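Local structure of uncharacterized protein (Bacteroides ovatus, 4IRT) at residues Y184-E187 with I191-S194; W195-T200 with A238-R243; C210-F215 with V219-T224. The protein is of unknown function but is a putative neuraminidase, built with a BNR repeat-like domain of the beta-propeller clan. All coordinates share one frame; numbering follows the deposited sequence.

Contact 1: residues Y184-E187 with I191-S194; sequences YVDE and IHLS
His192 reaches across the hairpin to Asp186: NE2 donates to OD2 at 2.8 Å in a nearly straight bond (167° at the hydrogen). The carboxylate oxygen lies close to the imidazole plane, but the ring meets OD2 from above the carboxylate plane, the two planes standing 63° apart. CG of Asp186 sits between the backbone N and the carbonyl carbon (chi1 69°), which turns the carboxylate back toward strand 191-198 just after strand 178-185 has ended. Its other oxygen, OD1, accepts from the backbone N of Lys188 and of Thr190 and so ties the turn together. The far nitrogen of the imidazole, ND1, bonds to Tyr211 OH, fixing the rotation of the ring from both sides. A leucine in place of His192 would probably leave Asp186 OD2 without its imidazole donor and Tyr211 OH without its histidine partner.

Beside this, Tyr184 and His192 form an antiparallel hydrogen-bonded pair, with His192 N 2.7 Å from Tyr184 O and Tyr184 N 3.1 Å from His192 O. On the other face Val185 and Ile191 lie side by side, Val185 CG2 4.1 Å from Ile191 CG1.

The hairpin is packed between neighbours: strands 255-258 and 264-271 cover the Tyr184 and His192 face through Met256, Ser257 and Pro264, while Trp221 touches Ile191, and strand 206-214 continues the sheet beyond strand 191-198.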
ATOM      1  N   TYR A 184       6.978   1.589   4.559  1.00 11.75           N
ATOM      2  CA  TYR A 184       7.366   0.198   4.674  1.00 10.73           C
ATOM      3  C   TYR A 184       8.244   0.045   5.901  1.00 12.89           C
ATOM      4  O   TYR A 184       9.093   0.903   6.167  1.00 13.26           O
ATOM      5  CB  TYR A 184       8.136  -0.231   3.443  1.00 10.85           C
ATOM      6  CG  TYR A 184       8.441  -1.706   3.333  1.00 11.31           C
ATOM      7  CD1 TYR A 184       7.474  -2.583   2.848  1.00 11.36           C
ATOM      8  CD2 TYR A 184       9.712  -2.220   3.630  1.00 10.78           C
ATOM      9  CE1 TYR A 184       7.732  -3.943   2.708  1.00 11.60           C
ATOM     10  CE2 TYR A 184       9.985  -3.584   3.487  1.00 12.39           C
ATOM     11  CZ  TYR A 184       8.974  -4.441   2.998  1.00 11.08           C
ATOM     12  OH  TYR A 184       9.193  -5.789   2.829  1.00 12.66           O
ATOM     13  N   VAL A 185       8.052  -1.036   6.656  1.00 10.94           N
ATOM     14  CA  VAL A 185       8.928  -1.295   7.796  1.00 11.90           C
ATOM     15  C   VAL A 185       9.828  -2.437   7.390  1.00 12.03           C
ATOM     16  O   VAL A 185       9.337  -3.530   7.057  1.00 12.16           O
ATOM     17  CB  VAL A 185       8.128  -1.638   9.058  1.00 12.24           C
ATOM     18  CG1 VAL A 185       9.070  -1.970  10.209  1.00 14.63           C
ATOM     19  CG2 VAL A 185       7.217  -0.468   9.411  1.00 12.49           C
ATOM     20  N   ASP A 186      11.132  -2.181   7.362  1.00 12.49           N
ATOM     21  CA  ASP A 186      12.053  -3.162   6.806  1.00 12.38           C
ATOM     22  C   ASP A 186      12.351  -4.286   7.789  1.00 13.53           C
ATOM     23  O   ASP A 186      11.809  -4.337   8.895  1.00 12.86           O
ATOM     24  CB  ASP A 186      13.318  -2.517   6.215  1.00 12.74           C
ATOM     25  CG  ASP A 186      14.246  -1.911   7.256  1.00 13.00           C
ATOM     26  OD1 ASP A 186      14.178  -2.280   8.451  1.00 15.59           O
ATOM     27  OD2 ASP A 186      15.092  -1.070   6.866  1.00 13.58           O
ATOM     28  N   GLU A 187      13.176  -5.221   7.355  1.00 14.03           N
ATOM     29  CA  GLU A 187      13.453  -6.407   8.171  1.00 15.81           C
ATOM     30  C   GLU A 187      14.300  -6.112   9.410  1.00 16.67           C
ATOM     31  O   GLU A 187      14.484  -6.988  10.258  1.00 20.96           O
ATOM     32  CB  GLU A 187      14.032  -7.523   7.296  1.00 15.26           C
ATOM     33  CG  GLU A 187      12.961  -8.017   6.349  1.00 14.74           C
ATOM     34  CD  GLU A 187      13.467  -8.725   5.098  1.00 15.96           C
ATOM     35  OE1 GLU A 187      14.566  -9.290   5.137  1.00 15.15           O
ATOM     36  OE2 GLU A 187      12.730  -8.746   4.074  1.00 17.80           O
ATOM     37  N   ILE A 191      11.443   2.230   9.874  1.00 12.05           N
ATOM     38  CA  ILE A 191      10.256   2.718   9.177  1.00 11.75           C
ATOM     39  C   ILE A 191      10.721   3.620   8.051  1.00 12.10           C
ATOM     40  O   ILE A 191      11.382   4.644   8.307  1.00 11.43           O
ATOM     41  CB  ILE A 191       9.336   3.545  10.099  1.00 14.05           C
ATOM     42  CG1 ILE A 191       8.929   2.748  11.346  1.00 13.89           C
ATOM     43  CG2 ILE A 191       8.127   4.042   9.322  1.00 12.64           C
ATOM     44  CD1 ILE A 191       8.301   3.606  12.424  1.00 14.05           C
ATOM     45  N   HIS A 192      10.347   3.260   6.821  1.00 11.09           N
ATOM     46  CA  HIS A 192      10.627   4.069   5.660  1.00 10.72           C
ATOM     47  C   HIS A 192       9.390   4.837   5.259  1.00  9.46           C
ATOM     48  O   HIS A 192       8.288   4.319   5.352  1.00  9.96           O
ATOM     49  CB  HIS A 192      11.083   3.183   4.484  1.00 10.44           C
ATOM     50  CG  HIS A 192      12.323   2.400   4.773  1.00 11.02           C
ATOM     51  ND1 HIS A 192      13.569   2.845   4.414  1.00 11.83           N
ATOM     52  CD2 HIS A 192      12.515   1.224   5.422  1.00 11.22           C
ATOM     53  CE1 HIS A 192      14.484   1.983   4.823  1.00 12.29           C
ATOM     54  NE2 HIS A 192      13.868   0.978   5.424  1.00 12.34           N
ATOM     55  N   LEU A 193       9.585   6.053   4.767  1.00 10.21           N
ATOM     56  CA  LEU A 193       8.487   6.919   4.330  1.00  9.88           C
ATOM     57  C   LEU A 193       8.880   7.681   3.082  1.00 10.64           C
ATOM     58  O   LEU A 193       9.927   8.325   3.051  1.00 10.22           O
ATOM     59  CB  LEU A 193       8.192   7.930   5.450  1.00 10.72           C
ATOM     60  CG  LEU A 193       7.277   9.119   5.156  1.00 10.18           C
ATOM     61  CD1 LEU A 193       5.860   8.687   4.886  1.00 10.54           C
ATOM     62  CD2 LEU A 193       7.313  10.067   6.343  1.00 10.70           C
ATOM     63  N   SER A 194       8.037   7.630   2.057  1.00 10.23           N
ATOM     64  CA  SER A 194       8.207   8.474   0.854  1.00  9.45           C
ATOM     65  C   SER A 194       6.863   9.084   0.465  1.00  9.40           C
ATOM     66  O   SER A 194       5.778   8.586   0.867  1.00  8.96           O
ATOM     67  CB  SER A 194       8.802   7.698  -0.315  1.00 10.02           C
ATOM     68  OG  SER A 194       8.040   6.557  -0.620  1.00 10.11           O
TER

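Contact 2: residues W195-T200 with A238-R243; sequences WVWRET and AEYACR
Trp197 and Tyr240 meet at about a right angle, the indole presenting its N-H edge to the phenol oxygen. The bond from Trp197 NE1 to Tyr240 OH is long, 3.3 Å, and bent, 145° at the hydrogen, with the oxygen lifted 24° from the indole plane. Tyr240 OH is also bonded to the backbone O of Leu235, so the hydroxyl links an indole N-H to a main-chain carbonyl. Next to the bond the ring carbons pack loosely, Trp197 CD1 lying 4.4 Å from Tyr240 CE2.

Trp195 packs against Trp197 from within the same strand. It turns an edge to a face of the neighbouring indole, its NE1 standing 3.3 Å above the Trp197 plane toward the rim. That position follows from chi1 of 69°, which sets CG of Trp195 between backbone N and carbonyl carbon, whereas CG of Trp197 lies beside its backbone N. The benzo end of Trp195 also reaches the other segment, CZ2 coming 4.0 Å from Ala238 CB.

All of this is side-chain work. Strand 206-214 runs between the two segments, and its Cys210 touches Trp195, Trp197 and Tyr240, so the aromatic groups lean over an intervening strand. At Ala241 and Cys242, both opposite a single residue of that strand, a classic beta bulge turns the outermost strand. The four-stranded antiparallel sheet of sequential strands that these side chains span is consistent with one blade of a beta-propeller, as expected of a BNR repeat-like domain.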
ATOM      1  N   TRP A 195       6.927  10.166  -0.315  1.00  9.89           N
ATOM      2  CA  TRP A 195       5.731  10.902  -0.695  1.00  9.78           C
ATOM      3  C   TRP A 195       5.963  11.786  -1.889  1.00  9.69           C
ATOM      4  O   TRP A 195       7.098  12.060  -2.230  1.00 10.02           O
ATOM      5  CB  TRP A 195       5.197  11.736   0.477  1.00 10.12           C
ATOM      6  CG  TRP A 195       6.007  12.897   0.916  1.00 10.72           C
ATOM      7  CD1 TRP A 195       5.799  14.231   0.560  1.00 11.28           C
ATOM      8  CD2 TRP A 195       7.091  12.903   1.860  1.00 11.02           C
ATOM      9  NE1 TRP A 195       6.702  15.032   1.210  1.00 11.65           N
ATOM     10  CE2 TRP A 195       7.503  14.255   2.014  1.00 11.35           C
ATOM     11  CE3 TRP A 195       7.790  11.902   2.550  1.00 10.70           C
ATOM     12  CZ2 TRP A 195       8.589  14.619   2.813  1.00 11.92           C
ATOM     13  CZ3 TRP A 195       8.878  12.275   3.387  1.00 12.18           C
ATOM     14  CH2 TRP A 195       9.251  13.616   3.508  1.00 11.63           C
ATOM     15  N   VAL A 196       4.866  12.220  -2.493  1.00  9.57           N
ATOM     16  CA  VAL A 196       4.865  13.262  -3.518  1.00 10.00           C
ATOM     17  C   VAL A 196       4.080  14.428  -2.942  1.00 10.49           C
ATOM     18  O   VAL A 196       3.213  14.255  -2.056  1.00 10.26           O
ATOM     19  CB  VAL A 196       4.205  12.799  -4.848  1.00 10.55           C
ATOM     20  CG1 VAL A 196       4.855  11.485  -5.323  1.00 11.11           C
ATOM     21  CG2 VAL A 196       2.698  12.662  -4.704  1.00 10.87           C
ATOM     22  N   TRP A 197       4.416  15.617  -3.403  1.00 10.77           N
ATOM     23  CA  TRP A 197       3.633  16.761  -3.080  1.00 11.38           C
ATOM     24  C   TRP A 197       2.513  16.887  -4.070  1.00 11.59           C
ATOM     25  O   TRP A 197       2.655  16.514  -5.236  1.00 10.74           O
ATOM     26  CB  TRP A 197       4.476  18.016  -3.161  1.00 11.70           C
ATOM     27  CG  TRP A 197       5.601  18.070  -2.169  1.00 12.25           C
ATOM     28  CD1 TRP A 197       6.931  18.107  -2.456  1.00 13.37           C
ATOM     29  CD2 TRP A 197       5.499  18.161  -0.733  1.00 12.19           C
ATOM     30  NE1 TRP A 197       7.668  18.207  -1.291  1.00 12.73           N
ATOM     31  CE2 TRP A 197       6.810  18.248  -0.225  1.00 13.17           C
ATOM     32  CE3 TRP A 197       4.425  18.203   0.166  1.00 12.11           C
ATOM     33  CZ2 TRP A 197       7.083  18.379   1.163  1.00 13.01           C
ATOM     34  CZ3 TRP A 197       4.699  18.333   1.522  1.00 11.88           C
ATOM     35  CH2 TRP A 197       6.016  18.411   2.004  1.00 12.39           C
ATOM     36  N   ARG A 198       1.382  17.420  -3.619  1.00 12.39           N
ATOM     37  CA  ARG A 198       0.390  17.902  -4.573  1.00 14.11           C
ATOM     38  C   ARG A 198       0.113  19.356  -4.259  1.00 12.67           C
ATOM     39  O   ARG A 198      -0.384  19.679  -3.186  1.00 14.41           O
ATOM     40  CB  ARG A 198      -0.922  17.147  -4.562  1.00 14.95           C
ATOM     41  CG  ARG A 198      -1.731  17.594  -5.778  1.00 17.44           C
ATOM     42  CD  ARG A 198      -3.102  17.014  -5.888  1.00 16.60           C
ATOM     43  NE  ARG A 198      -3.071  15.626  -6.320  1.00 15.98           N
ATOM     44  CZ  ARG A 198      -4.164  14.920  -6.530  1.00 18.31           C
ATOM     45  NH1 ARG A 198      -5.353  15.503  -6.418  1.00 19.19           N
ATOM     46  NH2 ARG A 198      -4.084  13.643  -6.873  1.00 17.52           N
ATOM     47  N   GLU A 199       0.374  20.209  -5.225  1.00 12.86           N
ATOM     48  CA  GLU A 199       0.403  21.623  -4.997  1.00 12.89           C
ATOM     49  C   GLU A 199      -0.996  22.228  -4.791  1.00 13.52           C
ATOM     50  O   GLU A 199      -1.164  23.052  -3.904  1.00 14.21           O
ATOM     51  CB  GLU A 199       1.173  22.299  -6.123  1.00 13.88           C
ATOM     52  CG  GLU A 199       1.844  23.583  -5.737  1.00 14.49           C
ATOM     53  CD  GLU A 199       2.741  23.508  -4.496  1.00 13.87           C
ATOM     54  OE1 GLU A 199       3.342  22.479  -4.152  1.00 12.08           O
ATOM     55  OE2 GLU A 199       2.900  24.550  -3.873  1.00 17.99           O
ATOM     56  N   THR A 200      -2.003  21.760  -5.549  1.00 12.50           N
ATOM     57  CA  THR A 200      -3.370  22.242  -5.388  1.00 12.93           C
ATOM     58  C   THR A 200      -4.378  21.131  -5.722  1.00 12.60           C
ATOM     59  O   THR A 200      -4.039  19.959  -5.704  1.00 12.94           O
ATOM     60  CB  THR A 200      -3.576  23.570  -6.190  1.00 13.06           C
ATOM     61  OG1 THR A 200      -4.855  24.175  -5.900  1.00 13.52           O
ATOM     62  CG2 THR A 200      -3.440  23.340  -7.704  1.00 13.09           C
ATOM     63  N   ALA A 238      12.849  18.814   3.044  1.00 13.30           N
ATOM     64  CA  ALA A 238      12.674  17.410   2.676  1.00 12.36           C
ATOM     65  C   ALA A 238      13.865  16.919   1.859  1.00 12.21           C
ATOM     66  O   ALA A 238      14.441  17.689   1.089  1.00 11.38           O
ATOM     67  CB  ALA A 238      11.404  17.237   1.872  1.00 12.96           C
ATOM     68  N   GLU A 239      14.173  15.628   1.996  1.00 11.94           N
ATOM     69  CA  GLU A 239      15.117  14.972   1.140  1.00 11.45           C
ATOM     70  C   GLU A 239      14.406  14.622  -0.167  1.00 11.51           C
ATOM     71  O   GLU A 239      13.403  13.915  -0.152  1.00 11.43           O
ATOM     72  CB  GLU A 239      15.700  13.701   1.777  1.00 11.48           C
ATOM     73  CG  GLU A 239      16.719  13.037   0.844  1.00 11.64           C
ATOM     74  CD  GLU A 239      17.404  11.802   1.381  1.00 12.14           C
ATOM     75  OE1 GLU A 239      17.114  11.339   2.523  1.00 11.62           O
ATOM     76  OE2 GLU A 239      18.266  11.291   0.610  1.00 13.03           O
ATOM     77  N   TYR A 240      14.951  15.075  -1.297  1.00 12.00           N
ATOM     78  CA  TYR A 240      14.407  14.729  -2.602  1.00 12.24           C
ATOM     79  C   TYR A 240      15.072  13.479  -3.154  1.00 12.87           C
ATOM     80  O   TYR A 240      16.220  13.506  -3.606  1.00 12.92           O
ATOM     81  CB  TYR A 240      14.489  15.938  -3.549  1.00 12.77           C
ATOM     82  CG  TYR A 240      13.477  16.975  -3.077  1.00 14.27           C
ATOM     83  CD1 TYR A 240      13.774  17.836  -2.005  1.00 15.17           C
ATOM     84  CD2 TYR A 240      12.195  17.009  -3.605  1.00 13.99           C
ATOM     85  CE1 TYR A 240      12.824  18.725  -1.505  1.00 15.81           C
ATOM     86  CE2 TYR A 240      11.245  17.918  -3.132  1.00 15.04           C
ATOM     87  CZ  TYR A 240      11.566  18.765  -2.077  1.00 15.18           C
ATOM     88  OH  TYR A 240      10.601  19.619  -1.597  1.00 15.56           O
ATOM     89  N   ALA A 241      14.316  12.394  -3.164  1.00 13.27           N
ATOM     90  CA  ALA A 241      14.754  11.167  -3.820  1.00 12.90           C
ATOM     91  C   ALA A 241      14.773  11.321  -5.344  1.00 13.66           C
ATOM     92  O   ALA A 241      15.665  10.789  -6.017  1.00 13.52           O
ATOM     93  CB  ALA A 241      13.886   9.998  -3.415  1.00 12.11           C
ATOM     94  N   CYS A 242      13.806  12.058  -5.876  1.00 13.55           N
ATOM     95  CA  CYS A 242      13.748  12.318  -7.314  1.00 14.45           C
ATOM     96  C   CYS A 242      12.983  13.594  -7.532  1.00 14.92           C
ATOM     97  O   CYS A 242      11.792  13.697  -7.143  1.00 14.66           O
ATOM     98  CB  CYS A 242      13.127  11.146  -8.081  1.00 15.62           C
ATOM     99  SG  CYS A 242      13.282  11.273  -9.900  1.00 16.70           S
ATOM    100  N   ARG A 243      13.659  14.574  -8.141  1.00 13.60           N
ATOM    101  CA  ARG A 243      13.003  15.825  -8.493  0.50 14.41           C
ATOM    102  C   ARG A 243      12.252  15.687  -9.798  1.00 13.43           C
ATOM    103  O   ARG A 243      12.829  15.373 -10.832  1.00 13.77           O
ATOM    104  CB  ARG A 243      13.988  16.978  -8.590  0.50 15.70           C
ATOM    105  CG  ARG A 243      14.522  17.376  -7.238  0.50 17.77           C
ATOM    106  CD  ARG A 243      14.607  18.869  -7.078  0.50 20.54           C
ATOM    107  NE  ARG A 243      15.421  19.163  -5.918  0.50 21.20           N
ATOM    108  CZ  ARG A 243      14.990  19.826  -4.864  0.50 20.43           C
ATOM    109  NH1 ARG A 243      13.759  20.300  -4.838  0.50 20.03           N
ATOM    110  NH2 ARG A 243      15.816  20.029  -3.853  0.50 22.08           N
TER

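Contact 3: residues C210-F215 with V219-T224; sequences CYARSF and VTWYKT. With EDO (1,2-ethanediol), chain M.
Ser214 and Trp221 form the dense part. CB of the serine sits over the six-membered ring of the indole, 3.6 Å from its centroid and 6° off the normal, a CH-pi contact, and Ala212 CB adds a touch 3.8 Å from Trp221 CE3. With OG anti to the backbone N (chi1 177°), the serine hydroxyl donates to Thr220 O at 2.7 Å while receiving Gly218 N, and the indole NE1 bonds to Gly218 O. Between the two segments one antiparallel bridge, Arg213 with Tyr222, is held by two backbone bonds, the shorter from Tyr222 N to Arg213 O at 2.7 Å.

The outer side is looser. Phe215 and Tyr222 cross at about a right angle, Phe215 CD2 4.1 Å from Tyr222 CD1, and a water joins Phe215 N to Thr220 O. The extended Arg213 chain carries its guanidinium face over Thr224 CA and donates NH1 to Tyr211 OH, the hydroxyl that also bonds to His192. An ethanediol, probably from the crystallisation liquor, completes this edge: its O1 accepts from Arg213 NE at 2.9 Å and donates to Lys223 O, while its O2 accepts from NH2.

Thr220 OG1 bonds to Asp216, and the run from Ser214 through Asp216, Gly218 and Thr220 to Trp221 matches the S-x-D-x-G-x-T-W Asp-box, the BNR hairpin turn that recurs in the beta-propellers of sialidases.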
ATOM      1  N   CYS A 210       9.895  12.462  -2.265  1.00 10.32           N
ATOM      2  CA  CYS A 210      10.677  12.790  -1.071  1.00 10.61           C
ATOM      3  C   CYS A 210      10.772  11.563  -0.145  1.00 10.42           C
ATOM      4  O   CYS A 210      10.018  10.620  -0.279  1.00 10.63           O
ATOM      5  CB  CYS A 210      10.036  13.962  -0.314  1.00 11.48           C
ATOM      6  SG  CYS A 210       9.966  15.523  -1.254  1.00 13.18           S
ATOM      7  N   TYR A 211      11.677  11.602   0.829  1.00 10.83           N
ATOM      8  CA  TYR A 211      11.998  10.413   1.610  1.00 10.93           C
ATOM      9  C   TYR A 211      12.422  10.772   3.033  1.00 10.92           C
ATOM     10  O   TYR A 211      13.090  11.760   3.237  1.00 11.66           O
ATOM     11  CB  TYR A 211      13.131   9.651   0.935  1.00 11.26           C
ATOM     12  CG  TYR A 211      13.604   8.458   1.728  1.00 10.96           C
ATOM     13  CD1 TYR A 211      12.910   7.243   1.674  1.00 10.98           C
ATOM     14  CD2 TYR A 211      14.733   8.528   2.520  1.00 10.93           C
ATOM     15  CE1 TYR A 211      13.325   6.151   2.413  1.00 10.45           C
ATOM     16  CE2 TYR A 211      15.142   7.444   3.278  1.00 11.56           C
ATOM     17  CZ  TYR A 211      14.458   6.247   3.201  1.00 11.25           C
ATOM     18  OH  TYR A 211      14.882   5.135   3.900  1.00 11.46           O
ATOM     19  N   ALA A 212      12.054   9.925   3.985  1.00 11.26           N
ATOM     20  CA  ALA A 212      12.590   9.974   5.315  1.00 10.82           C
ATOM     21  C   ALA A 212      12.541   8.591   5.919  1.00 11.27           C
ATOM     22  O   ALA A 212      11.789   7.748   5.450  1.00 12.00           O
ATOM     23  CB  ALA A 212      11.787  10.943   6.172  1.00 11.57           C
ATOM     24  N   ARG A 213      13.365   8.361   6.931  1.00 10.93           N
ATOM     25  CA  ARG A 213      13.308   7.099   7.696  1.00 10.92           C
ATOM     26  C   ARG A 213      13.553   7.283   9.182  1.00 12.32           C
ATOM     27  O   ARG A 213      14.207   8.224   9.602  1.00 12.86           O
ATOM     28  CB  ARG A 213      14.263   6.058   7.119  1.00 11.45           C
ATOM     29  CG  ARG A 213      15.725   6.505   7.037  1.00 12.48           C
ATOM     30  CD  ARG A 213      16.573   5.288   6.686  1.00 13.31           C
ATOM     31  NE  ARG A 213      17.951   5.602   6.287  1.00 14.12           N
ATOM     32  CZ  ARG A 213      18.485   5.316   5.111  1.00 13.14           C
ATOM     33  NH1 ARG A 213      17.764   4.755   4.143  1.00 12.68           N
ATOM     34  NH2 ARG A 213      19.748   5.610   4.896  1.00 13.80           N
ATOM     35  N   SER A 214      13.036   6.360   9.976  1.00 12.58           N
ATOM     36  CA  SER A 214      13.150   6.423  11.423  1.00 13.08           C
ATOM     37  C   SER A 214      13.626   5.082  11.953  1.00 13.04           C
ATOM     38  O   SER A 214      13.062   4.028  11.604  1.00 11.95           O
ATOM     39  CB  SER A 214      11.810   6.719  12.081  1.00 12.56           C
ATOM     40  OG  SER A 214      11.959   6.690  13.503  1.00 12.68           O
ATOM     41  N   PHE A 215      14.624   5.143  12.843  1.00 14.30           N
ATOM     42  CA  PHE A 215      15.206   3.965  13.489  1.00 14.71           C
ATOM     43  C   PHE A 215      14.700   3.706  14.913  1.00 16.17           C
ATOM     44  O   PHE A 215      15.098   2.714  15.534  1.00 15.83           O
ATOM     45  CB  PHE A 215      16.733   4.109  13.539  1.00 15.44           C
ATOM     46  CG  PHE A 215      17.360   4.268  12.182  1.00 15.75           C
ATOM     47  CD1 PHE A 215      17.742   3.160  11.442  1.00 16.07           C
ATOM     48  CD2 PHE A 215      17.555   5.525  11.652  1.00 16.39           C
ATOM     49  CE1 PHE A 215      18.333   3.303  10.189  1.00 16.26           C
ATOM     50  CE2 PHE A 215      18.088   5.682  10.381  1.00 16.50           C
ATOM     51  CZ  PHE A 215      18.503   4.562   9.657  1.00 15.88           C
ATOM     52  N   VAL A 219       9.880   8.247  16.397  1.00 15.36           N
ATOM     53  CA  VAL A 219      10.117   9.425  17.240  1.00 15.77           C
ATOM     54  C   VAL A 219      10.991  10.457  16.501  1.00 15.88           C
ATOM     55  O   VAL A 219      10.662  11.668  16.435  1.00 15.96           O
ATOM     56  CB  VAL A 219      10.738   9.010  18.610  1.00 17.92           C
ATOM     57  CG1 VAL A 219      11.055  10.230  19.488  1.00 18.21           C
ATOM     58  CG2 VAL A 219       9.805   8.042  19.358  1.00 17.64           C
ATOM     59  N   THR A 220      12.097   9.998  15.938  1.00 15.99           N
ATOM     60  CA  THR A 220      12.993  10.868  15.165  1.00 16.13           C
ATOM     61  C   THR A 220      13.216  10.320  13.767  1.00 14.92           C
ATOM     62  O   THR A 220      13.120   9.107  13.538  1.00 14.10           O
ATOM     63  CB  THR A 220      14.349  11.069  15.848  1.00 17.37           C
ATOM     64  OG1 THR A 220      15.055   9.822  15.947  1.00 16.92           O
ATOM     65  CG2 THR A 220      14.174  11.669  17.244  1.00 18.15           C
ATOM     66  N   TRP A 221      13.547  11.223  12.849  1.00 13.37           N
ATOM     67  CA  TRP A 221      13.556  10.932  11.418  1.00 12.84           C
ATOM     68  C   TRP A 221      14.846  11.432  10.780  1.00 13.64           C
ATOM     69  O   TRP A 221      15.342  12.485  11.167  1.00 13.92           O
ATOM     70  CB  TRP A 221      12.330  11.580  10.753  1.00 12.49           C
ATOM     71  CG  TRP A 221      11.075  10.877  11.174  1.00 11.89           C
ATOM     72  CD1 TRP A 221      10.337  11.112  12.318  1.00 11.80           C
ATOM     73  CD2 TRP A 221      10.459   9.772  10.517  1.00 11.41           C
ATOM     74  NE1 TRP A 221       9.298  10.211  12.406  1.00 11.92           N
ATOM     75  CE2 TRP A 221       9.329   9.393  11.303  1.00 11.49           C
ATOM     76  CE3 TRP A 221      10.728   9.069   9.325  1.00 11.81           C
ATOM     77  CZ2 TRP A 221       8.485   8.354  10.939  1.00 10.89           C
ATOM     78  CZ3 TRP A 221       9.878   8.045   8.953  1.00 10.84           C
ATOM     79  CH2 TRP A 221       8.752   7.706   9.755  1.00 11.22           C
ATOM     80  N   TYR A 222      15.375  10.651   9.828  1.00 14.01           N
ATOM     81  CA  TYR A 222      16.678  10.884   9.180  1.00 13.88           C
ATOM     82  C   TYR A 222      16.606  10.919   7.664  1.00 14.48           C
ATOM     83  O   TYR A 222      15.722  10.329   7.060  1.00 14.54           O
ATOM     84  CB  TYR A 222      17.678   9.806   9.615  1.00 14.81           C
ATOM     85  CG  TYR A 222      18.156  10.032  11.047  1.00 16.35           C
ATOM     86  CD1 TYR A 222      17.381   9.636  12.132  1.00 16.11           C
ATOM     87  CD2 TYR A 222      19.366  10.683  11.307  1.00 17.74           C
ATOM     88  CE1 TYR A 222      17.800   9.867  13.434  1.00 17.61           C
ATOM     89  CE2 TYR A 222      19.806  10.895  12.608  1.00 20.01           C
ATOM     90  CZ  TYR A 222      19.015  10.494  13.672  1.00 20.61           C
ATOM     91  OH  TYR A 222      19.416  10.745  14.971  1.00 19.87           O
ATOM     92  N   LYS A 223      17.577  11.600   7.067  1.00 15.16           N
ATOM     93  CA  LYS A 223      17.826  11.510   5.643  1.00 15.66           C
ATOM     94  C   LYS A 223      18.814  10.373   5.413  1.00 14.91           C
ATOM     95  O   LYS A 223      19.505   9.950   6.343  1.00 14.81           O
ATOM     96  CB  LYS A 223      18.418  12.821   5.131  1.00 15.79           C
ATOM     97  CG  LYS A 223      17.527  14.041   5.366  1.00 17.15           C
ATOM     98  CD  LYS A 223      18.036  15.249   4.585  1.00 18.04           C
ATOM     99  CE  LYS A 223      17.144  16.463   4.776  1.00 19.41           C
ATOM    100  NZ  LYS A 223      17.417  17.594   3.835  1.00 19.77           N
ATOM    101  N   THR A 224      18.885   9.902   4.175  1.00 14.91           N
ATOM    102  CA  THR A 224      19.841   8.855   3.795  1.00 15.27           C
ATOM    103  C   THR A 224      21.286   9.281   4.057  1.00 18.72           C
ATOM    104  O   THR A 224      22.164   8.440   4.347  1.00 16.91           O
ATOM    105  CB  THR A 224      19.769   8.500   2.297  1.00 14.36           C
ATOM    106  OG1 THR A 224      20.024   9.675   1.524  1.00 12.92           O
ATOM    107  CG2 THR A 224      18.420   7.866   1.919  1.00 13.27           C
TER
HETATM  108  C1  EDO M 512      20.872   7.755   8.239  1.00 30.85           C
HETATM  109  O1  EDO M 512      19.524   7.470   7.807  1.00 19.84           O
HETATM  110  C2  EDO M 512      21.728   6.502   8.416  1.00 35.16           C
HETATM  111  O2  EDO M 512      21.803   5.793   7.174  1.00 28.60           O
HETATM  112  O   HOH W   1      15.519   7.477  14.061  1.00 16.28           O

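From the N terminus, contact 1 comes first and closes the short turn between strands 178-185 and 191-198. The next residue opens contact 2, which spans the long excursion from 195-200 to 238-243. Contact 3 lies wholly within that excursion, closing the turn after strand 206-214, so contacts 2 and 3 nest while contact 1 precedes both in series. All three serve one four-stranded antiparallel sheet. Leu193 O, 2.8 Å from Ala212 N, joins contact 1 to contact 3, and Thr224 OG1, 2.6 Å from Glu239 OE2, joins contact 3 to contact 2. Strand 206-214, carrying the first segment of contact 3, lies between strands 191-198 and 239-242.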